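Local coordinates for protein possible adhesin (Caldicellulosiruptor kronotskyensis, PDB 4WA0) that probably mediates attachment of the bacterium to cellulose as a tapirin, of which this chain is the magnesium-binding, beta-helical C-terminal domain, at residues Lys98-Gly103 with Tyr114-Leu119; Gln118-Ser123 with Ser137-Ile142; Val125-Pro130 with Ala152-Lys157; Leu175-Gly180 with Ile195-Asn200; Ala181-Ala186 with Gly202-Ser207. All blocks are in the same frame, centred on the assembly; numbering follows the deposited sequence.

Contact 1: Lys98-Gly103 with Tyr114-Leu119; sequences KTIYVG and YKFVQL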
# COMPACT_ATOMS: atom_id res chain seq x y z
N LYS A 98 -0.98 11.81 -0.05
CA LYS A 98 -1.61 12.96 0.55
C LYS A 98 -1.51 12.84 2.08
O LYS A 98 -1.10 13.77 2.74
CB LYS A 98 -3.08 13.10 0.10
CG LYS A 98 -3.82 14.27 0.69
CD LYS A 98 -5.18 14.36 0.01
CE LYS A 98 -6.14 15.21 0.81
NZ LYS A 98 -6.46 14.62 2.15
N THR A 99 -1.91 11.72 2.64
CA THR A 99 -2.05 11.62 4.13
C THR A 99 -1.34 10.33 4.49
O THR A 99 -1.53 9.34 3.82
CB THR A 99 -3.46 11.55 4.59
OG1 THR A 99 -4.20 12.75 4.23
CG2 THR A 99 -3.57 11.31 6.12
N ILE A 100 -0.41 10.35 5.45
CA ILE A 100 0.17 9.09 5.97
C ILE A 100 -0.03 9.07 7.48
O ILE A 100 0.23 10.10 8.14
CB ILE A 100 1.64 8.90 5.55
CG1 ILE A 100 2.22 7.58 6.09
CG2 ILE A 100 2.58 10.08 5.93
CD1 ILE A 100 3.45 7.10 5.41
N TYR A 101 -0.49 7.94 8.02
CA TYR A 101 -0.55 7.74 9.43
C TYR A 101 0.24 6.50 9.75
O TYR A 101 0.02 5.47 9.10
CB TYR A 101 -2.01 7.52 9.84
CG TYR A 101 -2.16 6.96 11.22
CD1 TYR A 101 -1.88 7.79 12.36
CD2 TYR A 101 -2.41 5.61 11.45
CE1 TYR A 101 -1.92 7.25 13.64
CE2 TYR A 101 -2.50 5.09 12.75
CZ TYR A 101 -2.24 5.90 13.83
OH TYR A 101 -2.32 5.36 15.11
N VAL A 102 1.10 6.56 10.77
CA VAL A 102 1.84 5.41 11.28
C VAL A 102 1.64 5.39 12.78
O VAL A 102 2.01 6.34 13.50
CB VAL A 102 3.30 5.47 10.90
CG1 VAL A 102 4.09 4.30 11.38
CG2 VAL A 102 3.50 5.50 9.38
N GLY A 103 1.15 4.24 13.28
CA GLY A 103 0.84 4.09 14.70
C GLY A 103 2.06 3.90 15.56
O GLY A 103 2.05 4.33 16.71
N TYR A 114 10.38 10.92 -0.45
CA TYR A 114 9.18 10.66 0.32
C TYR A 114 8.46 11.98 0.50
O TYR A 114 8.93 12.85 1.28
CB TYR A 114 9.55 9.98 1.63
CG TYR A 114 10.38 8.72 1.56
CD1 TYR A 114 11.78 8.76 1.44
CD2 TYR A 114 9.79 7.47 1.66
CE1 TYR A 114 12.51 7.59 1.38
CE2 TYR A 114 10.54 6.33 1.65
CZ TYR A 114 11.88 6.38 1.49
OH TYR A 114 12.58 5.20 1.45
N LYS A 115 7.30 12.15 -0.16
CA LYS A 115 6.60 13.43 -0.18
C LYS A 115 5.18 13.23 0.36
O LYS A 115 4.46 12.37 -0.11
CB LYS A 115 6.49 14.00 -1.61
CG LYS A 115 7.84 14.22 -2.24
CD LYS A 115 7.62 14.97 -3.58
CE LYS A 115 8.92 15.22 -4.34
NZ LYS A 115 9.11 14.02 -5.21
N PHE A 116 4.88 13.94 1.44
CA PHE A 116 3.61 13.84 2.15
C PHE A 116 2.99 15.21 2.25
O PHE A 116 3.66 16.16 2.61
CB PHE A 116 3.82 13.23 3.51
CG PHE A 116 4.50 11.85 3.45
CD1 PHE A 116 3.93 10.83 2.72
CD2 PHE A 116 5.71 11.59 4.11
CE1 PHE A 116 4.57 9.60 2.62
CE2 PHE A 116 6.32 10.36 4.06
CZ PHE A 116 5.75 9.36 3.29
N VAL A 117 1.70 15.31 2.02
CA VAL A 117 0.98 16.53 2.38
C VAL A 117 0.80 16.62 3.87
O VAL A 117 1.19 17.66 4.47
CB VAL A 117 -0.33 16.67 1.59
CG1 VAL A 117 -1.09 17.91 2.05
CG2 VAL A 117 -0.11 16.64 0.10
N GLN A 118 0.25 15.58 4.52
CA GLN A 118 0.12 15.54 5.96
C GLN A 118 0.58 14.21 6.46
O GLN A 118 0.29 13.17 5.88
CB GLN A 118 -1.25 15.93 6.46
CG GLN A 118 -2.38 15.26 5.83
CD GLN A 118 -3.74 15.72 6.33
OE1 GLN A 118 -3.92 16.76 6.98
NE2 GLN A 118 -4.75 14.94 5.97
N LEU A 119 1.39 14.29 7.50
CA LEU A 119 1.97 13.13 8.19
C LEU A 119 1.54 13.13 9.65
O LEU A 119 1.64 14.14 10.38
CB LEU A 119 3.50 13.24 8.09
CG LEU A 119 4.31 12.09 8.68
CD1 LEU A 119 5.59 11.91 7.92
CD2 LEU A 119 4.57 12.27 10.17

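Contact 2: Gln118-Ser123 with Ser137-Ile142; sequences QLFSDS and STLASI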
# COMPACT_ATOMS: atom_id res chain seq x y z
N GLN A 118 0.25 15.58 4.52
CA GLN A 118 0.12 15.54 5.96
C GLN A 118 0.58 14.21 6.46
O GLN A 118 0.29 13.17 5.88
CB GLN A 118 -1.25 15.93 6.46
CG GLN A 118 -2.38 15.26 5.83
CD GLN A 118 -3.74 15.72 6.33
OE1 GLN A 118 -3.92 16.76 6.98
NE2 GLN A 118 -4.75 14.94 5.97
N LEU A 119 1.39 14.29 7.50
CA LEU A 119 1.97 13.13 8.19
C LEU A 119 1.54 13.13 9.65
O LEU A 119 1.64 14.14 10.38
CB LEU A 119 3.50 13.24 8.09
CG LEU A 119 4.31 12.09 8.68
CD1 LEU A 119 5.59 11.91 7.92
CD2 LEU A 119 4.57 12.27 10.17
N PHE A 120 1.14 11.95 10.12
CA PHE A 120 0.79 11.76 11.54
C PHE A 120 1.45 10.54 12.02
O PHE A 120 1.22 9.46 11.42
CB PHE A 120 -0.72 11.58 11.69
CG PHE A 120 -1.51 12.78 11.31
CD1 PHE A 120 -1.92 12.98 10.01
CD2 PHE A 120 -1.84 13.73 12.27
CE1 PHE A 120 -2.61 14.12 9.66
CE2 PHE A 120 -2.53 14.88 11.92
CZ PHE A 120 -2.88 15.07 10.61
N SER A 121 2.29 10.66 13.05
CA SER A 121 2.96 9.54 13.64
C SER A 121 2.73 9.59 15.11
O SER A 121 2.87 10.68 15.75
CB SER A 121 4.45 9.52 13.37
OG SER A 121 5.10 8.67 14.32
N ASP A 122 2.41 8.45 15.70
CA ASP A 122 2.17 8.35 17.15
C ASP A 122 3.46 8.02 17.91
O ASP A 122 3.45 7.91 19.14
CB ASP A 122 1.04 7.35 17.49
CG ASP A 122 -0.32 7.87 17.12
OD1 ASP A 122 -0.47 9.11 16.93
OD2 ASP A 122 -1.26 7.01 17.09
N SER A 123 4.58 7.97 17.18
CA SER A 123 5.87 7.65 17.76
C SER A 123 6.98 8.40 17.03
O SER A 123 6.84 9.60 16.71
CB SER A 123 6.03 6.10 17.78
OG SER A 123 7.24 5.69 18.38
N SER A 137 4.48 18.89 2.90
CA SER A 137 4.00 20.12 2.23
C SER A 137 3.08 20.98 3.09
O SER A 137 3.09 22.23 2.87
CB SER A 137 3.46 19.80 0.80
OG SER A 137 2.27 19.16 0.82
N THR A 138 2.29 20.38 3.97
CA THR A 138 1.30 21.14 4.77
C THR A 138 1.40 20.97 6.30
O THR A 138 1.43 21.94 7.06
CB THR A 138 -0.12 20.86 4.22
OG1 THR A 138 -0.14 21.21 2.84
CG2 THR A 138 -1.18 21.62 4.92
N LEU A 139 1.39 19.71 6.77
CA LEU A 139 1.25 19.44 8.16
C LEU A 139 1.93 18.15 8.59
O LEU A 139 1.90 17.13 7.86
CB LEU A 139 -0.21 19.36 8.46
CG LEU A 139 -0.76 19.00 9.82
CD1 LEU A 139 -0.47 20.14 10.75
CD2 LEU A 139 -2.28 18.85 9.84
N ALA A 140 2.54 18.16 9.76
CA ALA A 140 3.07 16.91 10.34
C ALA A 140 2.93 17.01 11.86
O ALA A 140 3.10 18.09 12.47
CB ALA A 140 4.52 16.62 9.94
N SER A 141 2.55 15.91 12.41
CA SER A 141 2.38 15.73 13.83
C SER A 141 3.08 14.45 14.21
O SER A 141 2.62 13.32 13.81
CB SER A 141 0.87 15.67 14.13
OG SER A 141 0.63 15.44 15.50
N ILE A 142 4.16 14.60 14.99
CA ILE A 142 5.06 13.52 15.37
C ILE A 142 5.18 13.51 16.86
O ILE A 142 5.80 14.41 17.43
CB ILE A 142 6.43 13.67 14.68
CG1 ILE A 142 6.24 13.71 13.15
CG2 ILE A 142 7.42 12.63 15.19
CD1 ILE A 142 7.46 14.09 12.36
O HOH W 1 0.50 12.28 15.74

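Contact 3: Val125-Pro130 with Ala152-Lys157; sequences VKLAGP and ATVTLK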
# COMPACT_ATOMS: atom_id res chain seq x y z
N VAL A 125 9.86 9.21 14.00
CA VAL A 125 10.11 9.20 12.58
C VAL A 125 11.63 9.28 12.37
O VAL A 125 12.21 10.25 12.75
CB VAL A 125 9.37 10.29 11.81
CG1 VAL A 125 9.71 10.28 10.32
CG2 VAL A 125 7.87 10.16 12.03
N LYS A 126 12.23 8.21 11.87
CA LYS A 126 13.69 8.07 11.73
C LYS A 126 14.05 7.94 10.25
O LYS A 126 13.52 7.05 9.58
CB LYS A 126 14.15 6.88 12.51
CG LYS A 126 15.64 6.77 12.42
CD LYS A 126 16.18 5.58 13.14
CE LYS A 126 17.67 5.47 12.76
NZ LYS A 126 18.32 4.52 13.68
N LEU A 127 14.80 8.91 9.74
CA LEU A 127 15.37 8.83 8.38
C LEU A 127 16.87 8.65 8.52
O LEU A 127 17.49 9.41 9.23
CB LEU A 127 15.14 10.06 7.59
CG LEU A 127 13.71 10.29 7.13
CD1 LEU A 127 12.94 10.82 8.27
CD2 LEU A 127 13.77 11.43 6.11
N ALA A 128 17.40 7.59 7.91
CA ALA A 128 18.86 7.26 8.06
C ALA A 128 19.44 6.81 6.75
O ALA A 128 19.06 5.76 6.22
CB ALA A 128 19.03 6.21 9.12
N GLY A 129 20.35 7.60 6.24
CA GLY A 129 21.17 7.18 5.09
C GLY A 129 21.23 8.20 3.97
O GLY A 129 20.34 9.04 3.81
N PRO A 130 22.29 8.12 3.14
CA PRO A 130 22.36 9.00 2.03
C PRO A 130 21.17 8.84 1.10
O PRO A 130 20.66 7.76 0.87
CB PRO A 130 23.66 8.57 1.31
CG PRO A 130 24.48 8.02 2.39
CD PRO A 130 23.49 7.24 3.23
N ALA A 152 20.47 11.81 5.46
CA ALA A 152 19.09 12.04 5.19
C ALA A 152 18.80 13.52 5.25
O ALA A 152 19.51 14.26 5.96
CB ALA A 152 18.21 11.26 6.14
N THR A 153 17.81 13.97 4.51
CA THR A 153 17.28 15.32 4.64
C THR A 153 15.75 15.35 4.84
O THR A 153 15.05 14.45 4.38
CB THR A 153 17.63 16.30 3.50
OG1 THR A 153 16.93 16.02 2.29
CG2 THR A 153 19.13 16.16 3.16
N VAL A 154 15.27 16.41 5.46
CA VAL A 154 13.85 16.70 5.61
C VAL A 154 13.66 18.17 5.22
O VAL A 154 14.40 19.07 5.68
CB VAL A 154 13.30 16.43 7.03
CG1 VAL A 154 11.88 16.90 7.11
CG2 VAL A 154 13.37 14.92 7.38
N THR A 155 12.67 18.39 4.38
CA THR A 155 12.27 19.73 3.92
C THR A 155 10.87 20.01 4.35
O THR A 155 9.96 19.23 4.05
CB THR A 155 12.40 19.88 2.41
OG1 THR A 155 13.76 19.66 2.04
CG2 THR A 155 12.05 21.26 1.96
N LEU A 156 10.69 21.13 5.08
CA LEU A 156 9.35 21.59 5.48
C LEU A 156 8.97 22.66 4.46
O LEU A 156 9.59 23.73 4.40
CB LEU A 156 9.30 22.06 6.97
CG LEU A 156 10.02 21.03 7.93
CD1 LEU A 156 9.88 21.54 9.38
CD2 LEU A 156 9.43 19.65 7.78
N LYS A 157 7.99 22.38 3.61
CA LYS A 157 7.71 23.31 2.49
C LYS A 157 7.02 24.57 2.99
O LYS A 157 6.57 24.70 4.12
CB LYS A 157 6.90 22.63 1.38
CG LYS A 157 7.51 21.33 0.86
CD LYS A 157 8.71 21.55 -0.00
CE LYS A 157 8.30 22.04 -1.39
NZ LYS A 157 9.54 22.43 -2.13

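Contact 4: Leu175-Gly180 with Ile195-Asn200; sequences LILENG and ISIQNN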
# COMPACT_ATOMS: atom_id res chain seq x y z
N LEU A 175 17.92 19.66 8.05
CA LEU A 175 16.48 19.94 8.12
C LEU A 175 16.34 21.33 7.50
O LEU A 175 17.03 22.29 7.95
CB LEU A 175 15.88 19.87 9.52
CG LEU A 175 14.47 20.49 9.64
CD1 LEU A 175 13.51 19.55 9.05
CD2 LEU A 175 14.10 20.64 11.11
N ILE A 176 15.50 21.44 6.45
CA ILE A 176 15.33 22.68 5.70
C ILE A 176 13.94 23.24 5.90
O ILE A 176 12.94 22.49 5.71
CB ILE A 176 15.59 22.42 4.21
CG1 ILE A 176 16.99 21.83 4.04
CG2 ILE A 176 15.37 23.73 3.42
CD1 ILE A 176 17.09 20.73 3.00
N LEU A 177 13.85 24.51 6.33
CA LEU A 177 12.55 25.19 6.40
C LEU A 177 12.44 26.17 5.24
O LEU A 177 13.35 26.97 5.01
CB LEU A 177 12.34 25.97 7.65
CG LEU A 177 11.90 25.26 8.91
CD1 LEU A 177 13.04 24.44 9.45
CD2 LEU A 177 11.36 26.19 9.99
N GLU A 178 11.38 26.03 4.42
CA GLU A 178 11.14 27.05 3.40
C GLU A 178 10.37 28.20 4.02
O GLU A 178 9.92 28.17 5.18
CB GLU A 178 10.34 26.48 2.24
CG GLU A 178 11.06 25.38 1.50
CD GLU A 178 10.28 24.91 0.25
OE1 GLU A 178 9.03 25.19 0.09
OE2 GLU A 178 10.98 24.25 -0.55
N ASN A 179 10.20 29.26 3.22
CA ASN A 179 9.53 30.48 3.71
C ASN A 179 8.17 30.22 4.35
O ASN A 179 7.32 29.56 3.76
CB ASN A 179 9.34 31.40 2.48
CG ASN A 179 8.83 32.77 2.83
OD1 ASN A 179 7.62 32.99 2.89
ND2 ASN A 179 9.73 33.67 3.05
N GLY A 180 7.95 30.74 5.54
CA GLY A 180 6.69 30.63 6.28
C GLY A 180 6.41 29.30 6.90
O GLY A 180 5.39 29.16 7.62
N ILE A 195 22.62 23.57 14.43
CA ILE A 195 23.45 24.06 13.34
C ILE A 195 23.22 23.30 12.01
O ILE A 195 23.76 23.70 10.96
CB ILE A 195 24.96 24.10 13.77
CG1 ILE A 195 25.56 22.70 13.80
CG2 ILE A 195 25.08 24.78 15.14
CD1 ILE A 195 27.03 22.58 14.10
N SER A 196 22.43 22.21 12.07
CA SER A 196 22.04 21.43 10.90
C SER A 196 20.69 21.83 10.33
O SER A 196 20.24 21.23 9.35
CB SER A 196 22.03 19.94 11.24
OG SER A 196 23.27 19.49 11.61
N ILE A 197 20.09 22.87 10.88
CA ILE A 197 18.81 23.39 10.42
C ILE A 197 19.15 24.54 9.50
O ILE A 197 19.95 25.42 9.89
CB ILE A 197 17.90 23.82 11.59
CG1 ILE A 197 17.57 22.64 12.51
CG2 ILE A 197 16.62 24.47 11.01
CD1 ILE A 197 16.86 23.09 13.75
N GLN A 198 18.56 24.55 8.31
CA GLN A 198 18.67 25.65 7.36
C GLN A 198 17.32 26.32 7.25
O GLN A 198 16.43 25.76 6.61
CB GLN A 198 19.04 25.05 6.03
CG GLN A 198 19.44 26.00 4.92
CD GLN A 198 19.56 25.24 3.63
OE1 GLN A 198 18.76 25.45 2.70
NE2 GLN A 198 20.49 24.24 3.61
N ASN A 199 17.18 27.48 7.86
CA ASN A 199 15.88 28.15 8.04
C ASN A 199 15.83 29.26 7.04
O ASN A 199 16.44 30.35 7.27
CB ASN A 199 15.73 28.69 9.44
CG ASN A 199 14.35 29.29 9.69
OD1 ASN A 199 13.49 29.19 8.81
ND2 ASN A 199 14.12 29.83 10.90
N ASN A 200 15.12 29.01 5.96
CA ASN A 200 15.00 30.00 4.85
C ASN A 200 13.72 30.81 4.96
O ASN A 200 12.83 30.73 4.08
CB ASN A 200 15.08 29.27 3.53
CG ASN A 200 16.39 28.58 3.32
OD1 ASN A 200 17.46 29.05 3.72
ND2 ASN A 200 16.32 27.38 2.74

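Contact 5: Ala181-Ala186 with Gly202-Ser207; sequences AKLYLA and GTISYS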
# COMPACT_ATOMS: atom_id res chain seq x y z
N ALA A 181 7.35 28.34 6.73
CA ALA A 181 7.16 27.05 7.41
C ALA A 181 7.28 27.33 8.94
O ALA A 181 8.03 28.26 9.39
CB ALA A 181 8.20 26.05 6.96
N LYS A 182 6.55 26.58 9.74
CA LYS A 182 6.51 26.76 11.19
C LYS A 182 6.86 25.41 11.81
O LYS A 182 6.09 24.41 11.61
CB LYS A 182 5.08 27.11 11.64
CG LYS A 182 4.64 28.42 10.98
CD LYS A 182 3.19 28.83 11.18
CE LYS A 182 2.20 27.85 10.56
NZ LYS A 182 2.40 27.80 9.07
N LEU A 183 7.98 25.34 12.54
CA LEU A 183 8.36 24.14 13.29
C LEU A 183 8.14 24.38 14.79
O LEU A 183 8.65 25.37 15.34
CB LEU A 183 9.81 23.79 13.09
CG LEU A 183 10.43 22.57 13.81
CD1 LEU A 183 9.65 21.32 13.51
CD2 LEU A 183 11.91 22.50 13.47
N TYR A 184 7.44 23.46 15.42
CA TYR A 184 7.17 23.51 16.86
C TYR A 184 7.77 22.30 17.51
O TYR A 184 7.46 21.20 17.09
CB TYR A 184 5.68 23.55 17.21
CG TYR A 184 4.82 24.65 16.57
CD1 TYR A 184 4.30 24.51 15.30
CD2 TYR A 184 4.44 25.77 17.30
CE1 TYR A 184 3.48 25.51 14.74
CE2 TYR A 184 3.66 26.75 16.75
CZ TYR A 184 3.15 26.60 15.47
OH TYR A 184 2.31 27.54 14.95
N LEU A 185 8.69 22.51 18.48
CA LEU A 185 9.33 21.42 19.16
C LEU A 185 9.02 21.54 20.60
O LEU A 185 9.11 22.64 21.16
CB LEU A 185 10.87 21.53 18.91
CG LEU A 185 11.28 21.38 17.46
CD1 LEU A 185 12.76 21.60 17.38
CD2 LEU A 185 10.89 20.00 16.96
N ALA A 186 8.63 20.44 21.23
CA ALA A 186 8.32 20.42 22.69
C ALA A 186 9.56 20.56 23.56
O ALA A 186 9.46 20.82 24.71
CB ALA A 186 7.60 19.13 23.03
N GLY A 202 11.45 30.66 7.59
CA GLY A 202 10.44 30.07 8.43
C GLY A 202 10.64 30.43 9.88
O GLY A 202 11.39 31.40 10.23
N THR A 203 9.96 29.75 10.79
CA THR A 203 10.07 30.05 12.22
C THR A 203 10.15 28.77 13.02
O THR A 203 9.37 27.84 12.71
CB THR A 203 8.84 30.86 12.72
OG1 THR A 203 8.58 31.91 11.79
CG2 THR A 203 9.01 31.42 14.07
N ILE A 204 11.08 28.71 14.00
CA ILE A 204 11.23 27.56 14.88
C ILE A 204 10.85 27.98 16.26
O ILE A 204 11.47 28.93 16.78
CB ILE A 204 12.68 27.03 14.87
CG1 ILE A 204 13.12 26.81 13.44
CG2 ILE A 204 12.74 25.74 15.69
CD1 ILE A 204 14.58 26.57 13.21
N SER A 205 9.94 27.25 16.93
CA SER A 205 9.52 27.54 18.29
C SER A 205 10.05 26.37 19.08
O SER A 205 9.49 25.25 19.00
CB SER A 205 8.01 27.65 18.45
OG SER A 205 7.51 28.71 17.63
N TYR A 206 11.14 26.62 19.81
CA TYR A 206 11.77 25.56 20.63
C TYR A 206 11.16 25.46 21.97
O TYR A 206 10.79 26.48 22.55
CB TYR A 206 13.25 25.81 20.77
CG TYR A 206 14.11 25.83 19.52
CD1 TYR A 206 14.57 24.64 18.96
CD2 TYR A 206 14.60 27.03 18.97
CE1 TYR A 206 15.40 24.65 17.87
CE2 TYR A 206 15.48 27.02 17.89
CZ TYR A 206 15.88 25.81 17.36
OH TYR A 206 16.70 25.71 16.28
N SER A 207 11.00 24.26 22.55
CA SER A 207 10.37 24.08 23.87
C SER A 207 9.08 24.90 23.97
O SER A 207 8.89 25.73 24.89
CB SER A 207 11.32 24.40 25.01
OG SER A 207 12.36 23.41 25.01
O HOH W 2 6.99 27.70 14.99

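Contact 1: Lys98-Gly103 with Tyr114-Leu119
Gln118 grips Lys98, Thr99 and Ile100 by both backbone and side chain, in a parallel beta-helix where each coil lays its strands on those of the coil before. Its N-H reaches Lys98 O at 2.9 Å, and its own carbonyl receives Ile100 N at the same distance, the pattern of parallel strands in which one residue bonds to two on the neighbour. The side chain adds a third bond. Gln118 NE2 donates to Thr99 OG1 over 2.9 Å, almost straight at 170°, with the hydroxyl lying in the amide plane; because CG sits between the backbone N and carbonyl carbon (chi1 50°) and the chain then runs extended, the amide comes to lie alongside Thr99, pointing the same way.

On the other face of the strands, Ile100 meets Phe116 from the preceding side of the coil. Its CG2 makes a CH-pi contact over the ring face, 3.6 Å from the Phe116 centroid and 16° off the normal. Beyond Phe116 the chain turns a corner at Val117 and Gln118, so the aromatic ring and the backbone bonds belong to different faces of the coil. Met106 and Met134 add to this apolar interior, Met106 against Ile100 and Met134 against Phe116, and both touch Leu119. The second branch of the isoleucine reaches the far rim of the ring, Ile100 CD1 lying 3.9 Å from Phe116 CZ.

Contact 2: Gln118-Ser123 with Ser137-Ile142
A water bridges two neighbouring strands: water 1 donates to Ser121 O at 2.9 Å and to Ser141 OG at 3.2 Å, linking a backbone carbonyl of one coil to a hydroxyl of the next. Ser141 OG, held anti to its own amide nitrogen (chi1 177°), has a second partner in Pro213 O, from the segment that runs along the outside of the helix.

Strands 119-121 and 139-142 are almost exactly parallel, 5° apart, one rung of the beta-helix upon the next. Leu119 uses both its N-H, to Leu139 O, and its carbonyl, to Ser141 N; Ser121 N then closes on Ser141 O at 2.8 Å. Side chains alternate between two faces. Toward the interior go Leu119, Ala140, Ser121 and Ile142; in one of its two conformers Leu119 places CD2 3.7 Å from Ile142 CG1. On the outer face Phe120 CZ meets Leu139 CD2 at 3.9 Å, while Phe120 CD2 approaches Ser141 CB; Pro216 lies against the same ring.

The chain leaves the strand in an ST turn, Ser123 N donating to Ser121 OG over 3.0 Å, and Ile142 CG2 packs against Ser123 O. The inner face is thus mainly aliphatic, its one hydroxyl engaged in the turn, whereas the outer face mixes Phe120 and Leu139 with a water and a serine that tie the rung to the covering segment.

Contact 3: Val125-Pro130 with Ala152-Lys157
Apolar contact dominates between Leu127 and the pair Ala152 and Val154. Leu127 CB lies 3.6 Å from Ala152 CB, and at the far end of the same side chain CD2 reaches Val154 CG2 at 3.7 Å, the two branched side chains crossing at about a right angle. One leucine therefore spans Ala152, just before the strand, and Val154 within it: its root sits on the alanine and its tip on the valine. The first torsion explains this reach, since CG lies opposite the carbonyl carbon (chi1 -72°) and places the CD2 methyl against strand 153-156. All three residues direct their CB across the contact and are buried.

The geometry is that of a beta-helix interior seen across a corner. Strands 125-128 and 153-156 belong to different faces of the coil and to successive turns, so they are not paired as neighbours, and what joins them is side chains projecting into the shared core. Val132 and Met134, of the strand that lies beside 153-156, fill in around them: Leu127 touches both, Ala152 touches Val132, and Val154 touches Met134.

Polar and backbone approaches are few. Leu127 CD2 comes within 3.7 Å of Thr153 O, while the Thr153 hydroxyl is bonded to Asn133 on the neighbouring coil. Gly129 O and Ala152 N stand 3.2 Å apart, but the angle is too poor for a hydrogen bond; no hydrogen bond links the two segments. Gly129 itself adopts a positive phi of 131°, which suits a residue without a side chain where strand 125-128 ends.

Contact 4: Leu175-Gly180 with Ile195-Asn200
Four backbone hydrogen bonds join Leu175-Leu177 to Ser196-Asn200, where strand 197-199 forms the outermost strand of one parallel sheet of the beta-helix. Gln198 uses both its N-H and its carbonyl toward the one neighbouring strand, the N-H bonded to Leu175 O at 2.8 Å and the carbonyl taking Leu177 N at 2.9 Å. The flanking bonds, Leu175 N to Ser196 O and Asn200 N to Leu177 O, extend the pairing at either end.

A side-chain bond lies along the end strand itself: in one of the two conformers of Gln198, Asn200 ND2 donates to Gln198 OE1 over 3.1 Å, in the carbonyl plane on a lone pair and nearly straight at 169°. These two amides lie alongside Ile176, whose CG2 touches Asn200 ND2 at 3.8 Å and, in that same conformer, comes near Gln198 OE1 as well.

On the inward face, Leu177 is flanked by two residues of the end strand. Its CD1 meets Ile197 CG2, and Ile204 of the next strand along the chain touches both side chains. Asn199 reaches the same leucine with its amide oxygen, which also accepts from Gly202 N; Asn199 OD1 lies 3.6 Å from Leu177 CB.

Contact 5: Ala181-Ala186 with Gly202-Ser207
Leu185 lies alongside Tyr206, both side chains pointing the same way, with its CD1 3.9 Å from Tyr206 CD1. Ile204 approaches the same phenol from one face: its CG2 stands 3.5 Å above the ring plane, over the centre. That methyl also touches Leu183 CD2 at 4.0 Å, so it links the tyrosine to the aliphatic side chains of the preceding coil. With CG2 anti to the backbone N and CG1 opposite the carbonyl carbon (chi1 -52°), Ile204 turns its other branch toward Ile197, which also touches Tyr206.

The backbones run parallel, 13° apart, as the last rung of this part of the beta-helix: strand 203-205 is outermost in its row of strands. Thr203 N bonds to Ala181 O, Leu183 N to Thr203 O, Ser205 N to Leu183 O and Leu185 N to Ser205 O, so Leu183, Thr203 and Ser205 each use both N-H and carbonyl.

On the outer face, water 2 connects the strands. It donates to Leu183 O and is hydrogen-bonded to Ser205 OG, each at 2.9 Å. The water also sits over the centre of the Tyr184 ring. Tyr184 CD2 lies near Ser205 CB, and the ring stacks on Tyr163 of the coil before. Lys182 turns its amino group to Ser160 O of that coil.

Leu183 O thus has two donors, the amide of Ser205 and the water, which probably polarises this carbonyl more than a single bond would. The opposite face relies on apolar contact, with the partly exposed Tyr206 ring packed against Leu185 and Ile204 at the end of the row of strands.

Overall arrangement
The five contacts climb one end of the same beta-helix, all on one side of the chain's centre. Contacts 1 and 2 share Gln118 and Leu119, their centres 6 Å apart, so strand 119-121 is paired on both flanks. Contact 3 reaches contact 2 through Ile142 and Val125, and passes into contact 4 where strands 153-156 and 174-177 are neighbours, Val154 O probably accepting from Ile176 N at 2.7 Å. Contacts 4 and 5, centres 10 Å apart, form successive sides of the final coils and meet inside, Leu175 CD2 lying 3.7 Å from Leu183 CD2. All five lie away from the magnesium site formed by Asp239, Val241, Ser243, Leu246 and Glu275.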